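PDB 2I7G: monooxygenase from Agrobacterium tumefaciens, which probably catalyses the flavin-dependent oxidation of a substrate with molecular oxygen, as a dimeric TIM-barrel enzyme of the bacterial luciferase-like family. Local coordinates for residues D149-L160 and W172-I180; V110-T118 and V185-L194. All blocks are in the same frame, centred on the assembly; numbering follows the deposited sequence. Where two conformers were deposited one is given.

From the N terminus the chain first builds barrel strands up to 96-99, then helix 109-122, the first partner of contact 2. It passes through strand 127-131 and helix 136-143 to helix 150-166, whose start supplies the first half of contact 1. The chain turns back after strand 169-172, and the loop to strand 180-181 closes contact 1 against that helix. Only after strand 183-184 does segment 185-194 return to helix 109-122, so the wide loop of contact 2 encloses the short one of contact 1. The two meet where Ile-180 packs on Val-110. Together they fix the small three-stranded antiparallel sheet to two barrel helices, and both reach the second subunit.

Contact 1 (D149-L160 and W172-I180)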
loop_
_atom_site.group_PDB
_atom_site.type_symbol
_atom_site.label_atom_id
_atom_site.label_comp_id
_atom_site.label_asym_id
_atom_site.label_seq_id
_atom_site.Cartn_x
_atom_site.Cartn_y
_atom_site.Cartn_z
ATOM N N ASP B 149 -9.247 -18.812 17.327
ATOM C CA ASP B 149 -10.171 -17.756 16.972
ATOM C C ASP B 149 -10.314 -17.542 15.463
ATOM O O ASP B 149 -11.069 -16.665 15.056
ATOM C CB ASP B 149 -9.773 -16.453 17.652
ATOM C CG ASP B 149 -10.021 -16.487 19.156
ATOM O OD1 ASP B 149 -10.709 -17.415 19.665
ATOM O OD2 ASP B 149 -9.529 -15.578 19.830
ATOM N N TYR B 150 -9.624 -18.351 14.661
ATOM C CA TYR B 150 -9.631 -18.165 13.205
ATOM C C TYR B 150 -11.071 -18.006 12.620
ATOM O O TYR B 150 -11.372 -17.053 11.893
ATOM C CB TYR B 150 -8.846 -19.289 12.472
ATOM C CG TYR B 150 -8.910 -19.019 10.988
ATOM C CD1 TYR B 150 -7.997 -18.160 10.399
ATOM C CD2 TYR B 150 -9.973 -19.490 10.215
ATOM C CE1 TYR B 150 -8.067 -17.819 9.069
ATOM C CE2 TYR B 150 -10.069 -19.148 8.862
ATOM C CZ TYR B 150 -9.094 -18.313 8.301
ATOM O OH TYR B 150 -9.143 -17.917 6.998
ATOM N N ASP B 151 -11.951 -18.955 12.935
ATOM C CA ASP B 151 -13.271 -19.007 12.292
ATOM C C ASP B 151 -14.100 -17.740 12.570
ATOM O O ASP B 151 -14.702 -17.179 11.651
ATOM C CB ASP B 151 -14.053 -20.248 12.751
ATOM C CG ASP B 151 -13.544 -21.547 12.129
ATOM O OD1 ASP B 151 -12.658 -21.539 11.275
ATOM O OD2 ASP B 151 -14.069 -22.615 12.523
ATOM N N VAL B 152 -14.134 -17.300 13.826
ATOM C CA VAL B 152 -14.908 -16.091 14.191
ATOM C C VAL B 152 -14.214 -14.853 13.625
ATOM O O VAL B 152 -14.883 -13.942 13.139
ATOM C CB VAL B 152 -15.150 -15.952 15.715
ATOM C CG1 VAL B 152 -15.940 -14.687 16.007
ATOM C CG2 VAL B 152 -15.936 -17.156 16.215
ATOM N N LEU B 153 -12.880 -14.827 13.662
ATOM C CA LEU B 153 -12.142 -13.686 13.067
ATOM C C LEU B 153 -12.460 -13.562 11.577
ATOM O O LEU B 153 -12.707 -12.469 11.074
ATOM C CB LEU B 153 -10.634 -13.823 13.233
ATOM C CG LEU B 153 -10.082 -13.583 14.642
ATOM C CD1 LEU B 153 -8.699 -14.196 14.712
ATOM C CD2 LEU B 153 -10.049 -12.082 14.963
ATOM N N PHE B 154 -12.463 -14.691 10.879
ATOM C CA PHE B 154 -12.708 -14.654 9.447
ATOM C C PHE B 154 -14.141 -14.273 9.162
ATOM O O PHE B 154 -14.384 -13.409 8.327
ATOM C CB PHE B 154 -12.362 -15.975 8.777
ATOM C CG PHE B 154 -12.366 -15.904 7.279
ATOM C CD1 PHE B 154 -11.342 -15.229 6.579
ATOM C CD2 PHE B 154 -13.405 -16.471 6.563
ATOM C CE1 PHE B 154 -11.340 -15.183 5.157
ATOM C CE2 PHE B 154 -13.412 -16.425 5.139
ATOM C CZ PHE B 154 -12.394 -15.790 4.450
ATOM N N ALA B 155 -15.077 -14.869 9.893
ATOM C CA ALA B 155 -16.497 -14.598 9.681
ATOM C C ALA B 155 -16.819 -13.116 9.906
ATOM O O ALA B 155 -17.462 -12.480 9.068
ATOM C CB ALA B 155 -17.332 -15.450 10.597
ATOM N N GLU B 156 -16.360 -12.574 11.025
ATOM C CA GLU B 156 -16.717 -11.188 11.384
ATOM C C GLU B 156 -16.025 -10.226 10.425
ATOM O O GLU B 156 -16.612 -9.266 9.955
ATOM C CB GLU B 156 -16.307 -10.868 12.820
ATOM C CG GLU B 156 -17.216 -11.541 13.848
ATOM C CD GLU B 156 -17.057 -10.971 15.245
ATOM O OE1 GLU B 156 -16.316 -9.977 15.404
ATOM O OE2 GLU B 156 -17.678 -11.530 16.189
ATOM N N LYS B 157 -14.760 -10.494 10.125
ATOM C CA LYS B 157 -14.003 -9.530 9.302
ATOM C C LYS B 157 -14.449 -9.545 7.845
ATOM O O LYS B 157 -14.483 -8.512 7.171
ATOM C CB LYS B 157 -12.499 -9.739 9.452
ATOM C CG LYS B 157 -12.027 -9.264 10.820
ATOM C CD LYS B 157 -10.527 -9.628 11.071
ATOM C CE LYS B 157 -10.032 -8.936 12.324
ATOM N NZ LYS B 157 -8.560 -9.100 12.508
ATOM N N LEU B 158 -14.836 -10.722 7.379
ATOM C CA LEU B 158 -15.423 -10.840 6.053
ATOM C C LEU B 158 -16.743 -10.086 6.089
ATOM O O LEU B 158 -17.023 -9.332 5.132
ATOM C CB LEU B 158 -15.615 -12.312 5.646
ATOM C CG LEU B 158 -16.291 -12.539 4.295
ATOM C CD1 LEU B 158 -15.538 -11.826 3.156
ATOM C CD2 LEU B 158 -16.362 -14.020 3.977
ATOM N N ASP B 159 -17.590 -10.299 7.156
ATOM C CA ASP B 159 -18.861 -9.581 7.260
ATOM C C ASP B 159 -18.613 -8.052 7.229
ATOM O O ASP B 159 -19.252 -7.310 6.460
ATOM C CB ASP B 159 -19.586 -9.957 8.555
ATOM C CG ASP B 159 -20.961 -9.353 8.642
ATOM O OD1 ASP B 159 -21.833 -9.750 7.838
ATOM O OD2 ASP B 159 -21.186 -8.520 9.553
ATOM N N LEU B 160 -17.638 -7.579 8.024
ATOM C CA LEU B 160 -17.276 -6.125 7.912
ATOM C C LEU B 160 -16.822 -5.680 6.494
ATOM O O LEU B 160 -17.319 -4.691 5.932
ATOM C CB LEU B 160 -16.294 -5.738 8.978
ATOM C CG LEU B 160 -15.784 -4.298 8.944
ATOM C CD1 LEU B 160 -16.959 -3.298 8.964
ATOM C CD2 LEU B 160 -14.867 -4.173 10.170
ATOM N N TRP B 172 -21.493 -1.054 12.262
ATOM C CA TRP B 172 -21.134 -2.461 12.334
ATOM C C TRP B 172 -20.629 -2.714 13.738
ATOM O O TRP B 172 -19.969 -1.865 14.318
ATOM C CB TRP B 172 -20.042 -2.831 11.296
ATOM C CG TRP B 172 -19.668 -4.297 11.334
ATOM C CD1 TRP B 172 -20.194 -5.309 10.552
ATOM C CD2 TRP B 172 -18.724 -4.938 12.229
ATOM N NE1 TRP B 172 -19.621 -6.506 10.887
ATOM C CE2 TRP B 172 -18.729 -6.322 11.915
ATOM C CE3 TRP B 172 -17.876 -4.479 13.251
ATOM C CZ2 TRP B 172 -17.916 -7.261 12.597
ATOM C CZ3 TRP B 172 -17.066 -5.405 13.925
ATOM C CH2 TRP B 172 -17.096 -6.785 13.596
ATOM N N SER B 173 -20.959 -3.865 14.299
ATOM C CA SER B 173 -20.366 -4.300 15.571
ATOM C C SER B 173 -20.214 -5.828 15.605
ATOM O O SER B 173 -20.877 -6.540 14.858
ATOM C CB SER B 173 -21.174 -3.775 16.776
ATOM O OG SER B 173 -22.458 -4.357 16.788
ATOM N N GLY B 174 -19.295 -6.309 16.430
ATOM C CA GLY B 174 -19.028 -7.748 16.536
ATOM C C GLY B 174 -18.334 -8.029 17.851
ATOM O O GLY B 174 -18.471 -7.250 18.820
ATOM N N THR B 175 -17.582 -9.119 17.899
ATOM C CA THR B 175 -16.914 -9.530 19.127
ATOM C C THR B 175 -15.383 -9.473 19.026
ATOM O O THR B 175 -14.698 -9.464 20.050
ATOM C CB THR B 175 -17.338 -10.966 19.563
ATOM O OG1 THR B 175 -16.774 -11.923 18.665
ATOM C CG2 THR B 175 -18.855 -11.130 19.559
ATOM N N LYS B 176 -14.848 -9.469 17.800
ATOM C CA LYS B 176 -13.402 -9.579 17.570
ATOM C C LYS B 176 -12.828 -8.368 16.828
ATOM O O LYS B 176 -11.705 -8.431 16.299
ATOM C CB LYS B 176 -13.066 -10.858 16.763
ATOM C CG LYS B 176 -13.438 -12.183 17.390
ATOM C CD LYS B 176 -12.846 -12.343 18.784
ATOM C CE LYS B 176 -12.698 -13.803 19.160
ATOM N NZ LYS B 176 -12.578 -13.940 20.639
ATOM N N HIS B 177 -13.601 -7.284 16.745
ATOM C CA HIS B 177 -13.190 -6.066 16.053
ATOM C C HIS B 177 -13.972 -4.905 16.673
ATOM O O HIS B 177 -15.149 -5.068 17.014
ATOM C CB HIS B 177 -13.458 -6.177 14.534
ATOM C CG HIS B 177 -12.942 -5.012 13.721
ATOM N ND1 HIS B 177 -13.582 -3.790 13.672
ATOM C CD2 HIS B 177 -11.843 -4.887 12.934
ATOM C CE1 HIS B 177 -12.905 -2.967 12.891
ATOM N NE2 HIS B 177 -11.843 -3.607 12.431
ATOM N N PRO B 178 -13.324 -3.735 16.854
ATOM C CA PRO B 178 -14.082 -2.605 17.412
ATOM C C PRO B 178 -15.319 -2.204 16.585
ATOM O O PRO B 178 -15.354 -2.401 15.355
ATOM C CB PRO B 178 -13.053 -1.459 17.457
ATOM C CG PRO B 178 -11.719 -2.150 17.403
ATOM C CD PRO B 178 -11.912 -3.393 16.598
ATOM N N ALA B 179 -16.312 -1.638 17.269
ATOM C CA ALA B 179 -17.537 -1.165 16.632
ATOM C C ALA B 179 -17.253 0.038 15.724
ATOM O O ALA B 179 -16.321 0.818 15.957
ATOM C CB ALA B 179 -18.577 -0.804 17.689
ATOM N N ILE B 180 -18.052 0.186 14.679
ATOM C CA ILE B 180 -18.018 1.411 13.881
ATOM C C ILE B 180 -19.413 2.001 13.928
ATOM O O ILE B 180 -20.370 1.347 13.510
ATOM C CB ILE B 180 -17.621 1.131 12.405
ATOM C CG1 ILE B 180 -16.242 0.462 12.368
ATOM C CG2 ILE B 180 -17.573 2.427 11.604
ATOM C CD1 ILE B 180 -15.943 -0.205 10.983
HETATM O O HOH W 1 -9.542 -7.583 15.225
#
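Glu-156 points its carboxylate end-on into the turn at Thr-175 and Lys-176. OE1 receives Lys-176 N at 2.9 Å on its syn side, and OE2 takes the Thr-175 OG1 hydroxyl at 2.7 Å, also syn; Thr-175 N adds weak bonds to both oxygens, so the carboxylate is held at both ends and its rotation fixed. Beyond it, the Lys-176 side chain runs across those of Leu-153 and Val-152: its CB lies 3.7 Å from Leu-153 CD2, CG touches Val-152 CG1, and a bend at chi2 (-55°) takes NZ to a loose salt bridge with Asp-149 OD2 at 3.6 Å.

At the other end Leu-160 wedges between two rings. Its CB sits over the five-membered ring of Trp-172, 3.9 Å from the centroid. With CG anti to the backbone N (chi1 177°), the methyls reach further into the loop: CD2 lies over a face of His-177, 3.7 Å from that centroid, and CD1 meets Ile-180 CD1. Trp-172 is pinned edgewise by NE1, which donates nearly in its ring plane to the anti side of Asp-159 OD2 at 2.9 Å. A water links Lys-176 O to Lys-157 NZ, weakly on the lysine side; that ammonium is bound by the backbone carbonyls of Ser-105 and Asp-107 and the hydroxyl of Tyr-145.

This is a hairpin loop clamped by acidic side chains to the outer helix of a TIM barrel.

Contact 2 (V110-T118 and V185-L194); sequences VRVFQQFST and VYPRPLQERL
Val-185 enters the contact with CG1, which lies at the edge of the Phe-113 ring, 3.9 Å from CD2, and also touches Gln-114 CG and Val-110 CG1. Phe-113 has its CG anti to the backbone N (chi1 -176°), which carries the ring alongside the next turn, where Ser-117 OG sits over one face and the rim meets the loop. The Tyr-186 side chain leaves the backbone away from the helix, its hydroxyl bonded to Glu-168, but Gln-114 NE2 makes a weak, bent bond to Tyr-186 O at 3.0 Å, and Ser-79 of the second subunit uses the same oxygen. The peptide into Pro-187 is cis. This proline sets its CG 3.8 Å from Thr-118 OG1, a hydroxyl already turned back onto Gln-114 O, and its O 3.3 Å from Ser-117 CB.

Arg-188 starts away from the helix, then bends at chi2 and chi3 to bring its guanidinium back. Phe-113 CZ comes over one of its faces, NH1 lying 3.4 Å from Phe-113 CE2 with the two planes 38° apart. Two bonds fix its orientation against the ring: NH1 donates within the guanidinium plane to Val-185 O at 2.9 Å, nearly straight at 164°, and NH2 goes to Leu-164 O on helix 150-166. Pro-189 packs CD 3.7 Å from Phe-113 CZ and against Ser-117 OG, in one of that serine's two conformers. Further on, Leu-194 tentatively packs beside the ring, also in one of two conformers.

The connection, with Pro-187 and Pro-189, thus packs around the rim of Phe-113 and enters barrel strand 196-200, which pairs in parallel with 127-131. It lies against a beta-alpha helix of the TIM barrel that takes part in the dimer interface, Arg-111 bridging to Glu-70 of the second subunit.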
loop_
_atom_site.group_PDB
_atom_site.type_symbol
_atom_site.label_atom_id
_atom_site.label_comp_id
_atom_site.label_asym_id
_atom_site.label_seq_id
_atom_site.Cartn_x
_atom_site.Cartn_y
_atom_site.Cartn_z
ATOM N N VAL B 110 -11.152 -2.520 7.552
ATOM C CA VAL B 110 -11.176 -1.111 7.146
ATOM C C VAL B 110 -9.905 -0.750 6.350
ATOM O O VAL B 110 -9.988 -0.180 5.262
ATOM C CB VAL B 110 -11.417 -0.140 8.325
ATOM C CG1 VAL B 110 -11.405 1.282 7.795
ATOM C CG2 VAL B 110 -12.787 -0.472 9.015
ATOM N N ARG B 111 -8.740 -1.093 6.893
ATOM C CA ARG B 111 -7.485 -0.831 6.172
ATOM C C ARG B 111 -7.405 -1.578 4.851
ATOM O O ARG B 111 -6.976 -1.003 3.854
ATOM C CB ARG B 111 -6.237 -1.189 7.011
ATOM C CG ARG B 111 -6.177 -0.483 8.348
ATOM C CD ARG B 111 -5.890 1.022 8.152
ATOM N NE ARG B 111 -5.584 1.613 9.472
ATOM C CZ ARG B 111 -5.269 2.883 9.665
ATOM N NH1 ARG B 111 -5.197 3.721 8.642
ATOM N NH2 ARG B 111 -5.017 3.324 10.899
ATOM N N VAL B 112 -7.791 -2.858 4.857
ATOM C CA VAL B 112 -7.748 -3.663 3.645
ATOM C C VAL B 112 -8.633 -2.983 2.594
ATOM O O VAL B 112 -8.206 -2.774 1.453
ATOM C CB VAL B 112 -8.198 -5.109 3.945
ATOM C CG1 VAL B 112 -8.426 -5.866 2.608
ATOM C CG2 VAL B 112 -7.086 -5.786 4.848
ATOM N N PHE B 113 -9.842 -2.608 2.977
ATOM C CA PHE B 113 -10.736 -1.966 2.023
ATOM C C PHE B 113 -10.136 -0.672 1.482
ATOM O O PHE B 113 -10.195 -0.420 0.288
ATOM C CB PHE B 113 -12.105 -1.685 2.639
ATOM C CG PHE B 113 -13.097 -1.093 1.657
ATOM C CD1 PHE B 113 -13.689 -1.885 0.662
ATOM C CD2 PHE B 113 -13.390 0.246 1.695
ATOM C CE1 PHE B 113 -14.595 -1.322 -0.267
ATOM C CE2 PHE B 113 -14.328 0.801 0.797
ATOM C CZ PHE B 113 -14.907 0.012 -0.186
ATOM N N GLN B 114 -9.559 0.141 2.363
ATOM C CA GLN B 114 -8.966 1.423 1.942
ATOM C C GLN B 114 -7.784 1.210 1.003
ATOM O O GLN B 114 -7.637 1.908 -0.021
ATOM C CB GLN B 114 -8.522 2.247 3.165
ATOM C CG GLN B 114 -9.719 2.755 3.987
ATOM C CD GLN B 114 -9.280 3.552 5.174
ATOM O OE1 GLN B 114 -8.353 3.179 5.886
ATOM N NE2 GLN B 114 -9.971 4.661 5.407
ATOM N N GLN B 115 -6.950 0.237 1.324
ATOM C CA GLN B 115 -5.793 -0.056 0.487
ATOM C C GLN B 115 -6.197 -0.544 -0.913
ATOM O O GLN B 115 -5.739 -0.008 -1.943
ATOM C CB GLN B 115 -4.869 -1.061 1.192
ATOM C CG GLN B 115 -4.144 -0.482 2.451
ATOM C CD GLN B 115 -3.758 -1.616 3.414
ATOM O OE1 GLN B 115 -3.763 -2.788 3.038
ATOM N NE2 GLN B 115 -3.467 -1.261 4.668
ATOM N N PHE B 116 -7.126 -1.500 -0.968
ATOM C CA PHE B 116 -7.547 -2.022 -2.277
ATOM C C PHE B 116 -8.440 -1.021 -3.044
ATOM O O PHE B 116 -8.410 -1.025 -4.280
ATOM C CB PHE B 116 -8.205 -3.390 -2.146
ATOM C CG PHE B 116 -7.209 -4.491 -1.926
ATOM C CD1 PHE B 116 -6.707 -5.204 -3.018
ATOM C CD2 PHE B 116 -6.737 -4.773 -0.646
ATOM C CE1 PHE B 116 -5.719 -6.241 -2.799
ATOM C CE2 PHE B 116 -5.788 -5.814 -0.406
ATOM C CZ PHE B 116 -5.272 -6.532 -1.502
ATOM N N SER B 117 -9.203 -0.175 -2.333
ATOM C CA SER B 117 -9.951 0.920 -2.979
ATOM C C SER B 117 -8.952 1.901 -3.625
ATOM O O SER B 117 -9.176 2.404 -4.723
ATOM C CB SER B 117 -10.871 1.638 -1.979
ATOM O OG SER B 117 -11.981 0.815 -1.658
ATOM N N THR B 118 -7.826 2.141 -2.946
ATOM C CA THR B 118 -6.780 3.013 -3.504
ATOM C C THR B 118 -6.175 2.375 -4.777
ATOM O O THR B 118 -6.003 3.035 -5.796
ATOM C CB THR B 118 -5.740 3.335 -2.427
ATOM O OG1 THR B 118 -6.389 4.032 -1.345
ATOM C CG2 THR B 118 -4.668 4.272 -3.002
ATOM N N VAL B 185 -16.063 5.525 5.094
ATOM C CA VAL B 185 -14.752 4.917 4.839
ATOM C C VAL B 185 -14.293 5.343 3.455
ATOM O O VAL B 185 -14.981 5.079 2.469
ATOM C CB VAL B 185 -14.754 3.379 4.968
ATOM C CG1 VAL B 185 -13.358 2.803 4.641
ATOM C CG2 VAL B 185 -15.185 2.997 6.413
ATOM N N TYR B 186 -13.135 6.011 3.392
ATOM C CA TYR B 186 -12.681 6.686 2.166
ATOM C C TYR B 186 -11.255 6.199 1.790
ATOM O O TYR B 186 -10.488 5.776 2.670
ATOM C CB TYR B 186 -12.670 8.226 2.398
ATOM C CG TYR B 186 -14.053 8.692 2.773
ATOM C CD1 TYR B 186 -15.073 8.713 1.823
ATOM C CD2 TYR B 186 -14.368 8.949 4.112
ATOM C CE1 TYR B 186 -16.392 9.078 2.185
ATOM C CE2 TYR B 186 -15.677 9.322 4.495
ATOM C CZ TYR B 186 -16.671 9.354 3.528
ATOM O OH TYR B 186 -17.937 9.688 3.940
ATOM N N PRO B 187 -10.868 6.292 0.497
ATOM C CA PRO B 187 -11.684 6.763 -0.609
ATOM C C PRO B 187 -12.590 5.652 -1.143
ATOM O O PRO B 187 -12.291 4.450 -0.971
ATOM C CB PRO B 187 -10.647 7.124 -1.689
ATOM C CG PRO B 187 -9.563 6.103 -1.498
ATOM C CD PRO B 187 -9.509 5.907 0.046
ATOM N N ARG B 188 -13.681 6.055 -1.792
ATOM C CA ARG B 188 -14.568 5.069 -2.419
ATOM C C ARG B 188 -13.888 4.546 -3.698
ATOM O O ARG B 188 -13.188 5.298 -4.383
ATOM C CB ARG B 188 -15.932 5.702 -2.762
ATOM C CG ARG B 188 -16.657 6.327 -1.557
ATOM C CD ARG B 188 -16.650 5.358 -0.377
ATOM N NE ARG B 188 -17.369 4.112 -0.673
ATOM C CZ ARG B 188 -17.448 3.072 0.160
ATOM N NH1 ARG B 188 -16.782 3.078 1.327
ATOM N NH2 ARG B 188 -18.191 2.016 -0.201
ATOM N N PRO B 189 -14.028 3.245 -3.984
ATOM C CA PRO B 189 -13.394 2.733 -5.201
ATOM C C PRO B 189 -14.106 3.176 -6.447
ATOM O O PRO B 189 -15.175 3.832 -6.365
ATOM C CB PRO B 189 -13.504 1.215 -5.050
ATOM C CG PRO B 189 -14.668 0.983 -4.196
ATOM C CD PRO B 189 -14.721 2.182 -3.230
ATOM N N LEU B 190 -13.541 2.806 -7.594
ATOM C CA LEU B 190 -14.214 3.058 -8.869
ATOM C C LEU B 190 -15.295 2.018 -9.231
ATOM O O LEU B 190 -16.398 2.378 -9.677
ATOM C CB LEU B 190 -13.161 3.192 -9.972
ATOM C CG LEU B 190 -13.464 3.885 -11.298
ATOM C CD1 LEU B 190 -14.138 5.259 -11.198
ATOM C CD2 LEU B 190 -12.116 4.022 -11.975
ATOM N N GLN B 191 -14.981 0.738 -9.047
ATOM C CA GLN B 191 -15.935 -0.333 -9.338
ATOM C C GLN B 191 -17.161 -0.198 -8.420
ATOM O O GLN B 191 -17.028 0.193 -7.257
ATOM C CB GLN B 191 -15.299 -1.708 -9.146
ATOM C CG GLN B 191 -14.236 -2.045 -10.190
ATOM C CD GLN B 191 -13.583 -3.393 -9.903
ATOM O OE1 GLN B 191 -14.048 -4.425 -10.380
ATOM N NE2 GLN B 191 -12.538 -3.386 -9.093
ATOM N N GLU B 192 -18.339 -0.514 -8.949
ATOM C CA GLU B 192 -19.571 -0.463 -8.135
ATOM C C GLU B 192 -19.484 -1.371 -6.893
ATOM O O GLU B 192 -19.871 -0.977 -5.781
ATOM C CB GLU B 192 -20.810 -0.798 -8.963
ATOM C CG GLU B 192 -22.082 -0.748 -8.118
ATOM C CD GLU B 192 -23.323 -0.301 -8.887
ATOM O OE1 GLU B 192 -23.407 -0.574 -10.109
ATOM O OE2 GLU B 192 -24.214 0.315 -8.246
ATOM N N ARG B 193 -18.918 -2.557 -7.084
ATOM C CA ARG B 193 -18.737 -3.520 -6.010
ATOM C C ARG B 193 -17.329 -4.086 -6.156
ATOM O O ARG B 193 -17.055 -4.843 -7.089
ATOM C CB ARG B 193 -19.768 -4.648 -6.137
ATOM C CG ARG B 193 -20.350 -5.150 -4.813
ATOM C CD ARG B 193 -21.343 -4.132 -4.239
ATOM N NE ARG B 193 -22.417 -4.718 -3.429
ATOM C CZ ARG B 193 -23.564 -5.200 -3.914
ATOM N NH1 ARG B 193 -23.807 -5.196 -5.224
ATOM N NH2 ARG B 193 -24.478 -5.699 -3.087
ATOM N N LEU B 194 -16.440 -3.713 -5.244
ATOM C CA LEU B 194 -15.073 -4.244 -5.265
ATOM C C LEU B 194 -15.166 -5.779 -5.183
ATOM O O LEU B 194 -15.686 -6.297 -4.191
ATOM C CB LEU B 194 -14.291 -3.686 -4.068
ATOM C CG LEU B 194 -12.758 -3.803 -3.981
ATOM C CD1 LEU B 194 -12.057 -2.999 -5.073
ATOM C CD2 LEU B 194 -12.256 -3.350 -2.614
#